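Local coordinates for RimK-related lysine biosynthesis protein (Thermococcus kodakarensis, PDB 5K2M) that binds ADP and magnesium ions as an ATP-grasp enzyme of the RimK family, and probably ligates an amino acid to its substrate at the cost of ATP in amino-acid biosynthesis, at residues Val135-Arg138 against Asp139-Glu142. Numbering follows the deposited sequence.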
loop_
_atom_site.group_PDB
_atom_site.type_symbol
_atom_site.label_atom_id
_atom_site.label_comp_id
_atom_site.label_asym_id
_atom_site.label_seq_id
_atom_site.Cartn_x
_atom_site.Cartn_y
_atom_site.Cartn_z
ATOM N N VAL A 135 14.850 54.493 -18.815
ATOM C CA VAL A 135 14.756 55.084 -17.493
ATOM C C VAL A 135 15.840 56.136 -17.321
ATOM O O VAL A 135 17.021 55.806 -17.269
ATOM C CB VAL A 135 14.939 53.988 -16.440
ATOM C CG1 VAL A 135 14.890 54.559 -15.026
ATOM C CG2 VAL A 135 13.880 52.924 -16.629
ATOM N N ASN A 136 15.422 57.395 -17.200
ATOM C CA ASN A 136 16.333 58.533 -17.182
ATOM C C ASN A 136 16.679 59.035 -15.788
ATOM O O ASN A 136 17.649 59.780 -15.622
ATOM C CB ASN A 136 15.744 59.686 -17.990
ATOM C CG ASN A 136 15.503 59.321 -19.435
ATOM O OD1 ASN A 136 16.231 58.520 -20.017
ATOM N ND2 ASN A 136 14.472 59.899 -20.021
ATOM N N ASP A 137 15.890 58.644 -14.787
ATOM C CA ASP A 137 16.145 59.072 -13.426
ATOM C C ASP A 137 15.534 58.144 -12.394
ATOM O O ASP A 137 14.891 57.157 -12.737
ATOM C CB ASP A 137 15.671 60.526 -13.218
ATOM C CG ASP A 137 14.187 60.715 -13.496
ATOM O OD1 ASP A 137 13.386 59.795 -13.218
ATOM O OD2 ASP A 137 13.825 61.814 -13.977
ATOM N N ARG A 138 15.769 58.476 -11.128
ATOM C CA ARG A 138 15.335 57.684 -9.993
ATOM C C ARG A 138 13.809 57.516 -9.971
ATOM O O ARG A 138 13.310 56.421 -9.717
ATOM C CB ARG A 138 15.862 58.342 -8.709
ATOM C CG ARG A 138 15.365 57.755 -7.398
ATOM C CD ARG A 138 15.780 56.309 -7.191
ATOM N NE ARG A 138 15.306 55.852 -5.885
ATOM C CZ ARG A 138 16.064 55.460 -4.866
ATOM N NH1 ARG A 138 17.380 55.397 -4.958
ATOM N NH2 ARG A 138 15.480 55.102 -3.740
ATOM N N ASP A 139 13.074 58.583 -10.260
ATOM C CA ASP A 139 11.606 58.535 -10.230
ATOM C C ASP A 139 11.067 57.531 -11.249
ATOM O O ASP A 139 10.125 56.807 -10.964
ATOM C CB ASP A 139 11.007 59.928 -10.471
ATOM C CG ASP A 139 11.161 60.849 -9.265
ATOM O OD1 ASP A 139 11.105 60.368 -8.129
ATOM O OD2 ASP A 139 11.341 62.055 -9.439
ATOM N N SER A 140 11.688 57.482 -12.421
ATOM C CA SER A 140 11.321 56.524 -13.451
ATOM C C SER A 140 11.680 55.100 -13.058
ATOM O O SER A 140 10.922 54.172 -13.336
ATOM C CB SER A 140 11.992 56.875 -14.778
ATOM O OG SER A 140 11.793 58.246 -15.097
ATOM N N LEU A 141 12.837 54.926 -12.419
ATOM C CA LEU A 141 13.246 53.604 -11.949
ATOM C C LEU A 141 12.216 53.081 -10.966
ATOM O O LEU A 141 11.796 51.946 -11.062
ATOM C CB LEU A 141 14.602 53.660 -11.249
ATOM C CG LEU A 141 15.618 52.529 -11.439
ATOM C CD1 LEU A 141 16.343 52.267 -10.124
ATOM C CD2 LEU A 141 15.074 51.239 -12.031
ATOM N N GLU A 142 11.835 53.929 -10.012
ATOM C CA GLU A 142 10.827 53.588 -9.019
ATOM C C GLU A 142 9.494 53.199 -9.652
ATOM O O GLU A 142 8.896 52.194 -9.277
ATOM C CB GLU A 142 10.627 54.757 -8.047
ATOM C CG GLU A 142 11.739 54.813 -7.022
ATOM C CD GLU A 142 11.608 55.942 -6.022
ATOM O OE1 GLU A 142 12.651 56.268 -5.425
ATOM O OE2 GLU A 142 10.499 56.474 -5.810
HETATM O O HOH W 1 12.436 57.818 -17.874
#
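D137 OD1 accepts from the backbone N of S140, and this bond, with D137 placed right before helix 138-150, identifies it as the N-cap. S140 N lies 3.0 Å from D137 OD1 and reaches it nearly along the C-O bond direction, with an N-H...O angle of 160°. S140 OG, 2.9 Å from the same D137 OD1, adds a second grip, donating from well above the carboxylate plane. The first torsion of D137, 59°, sets CG between the backbone N and the carbonyl carbon, which turns OD1 over the first turn; the other oxygen, OD2, accepts from N136 of the second subunit. Replacing D137 by alanine is likely to leave the S140 amide and hydroxyl without their shared acceptor, and N136 of the second subunit without one of its partners. One water links S140 OG, to which it donates, with N136 N, from which it accepts.

Backbone bonds then start the helical ladder: L141 N to D137 O, 3.0 Å, and E142 N to R138 O, 2.9 Å.

R138 and E142, i and i+4, span the first turn. R138 NE donates to E142 OE1 at 2.7 Å, almost in the guanidinium plane, on the anti lone pair. The salt bridge is single-bonded: R138 NH2 stays 3.5 Å from E142 OE1, and OE2 bonds H191 of the second subunit; planes 66° apart are consistent with this.

V135 CG1, buried, packs under the first turn, 3.7 Å from S140 CB and 3.9 Å from L141 CB.

D139 OD2 pairs with K134 of the second subunit, and S140 packs on its counterpart there. Together these features describe an Asp N-cap starting a helix directly after edge strand 133-135 of the ATP-grasp domain, at a subunit interface, with the N136 side chain about 11 Å from the bound ADP.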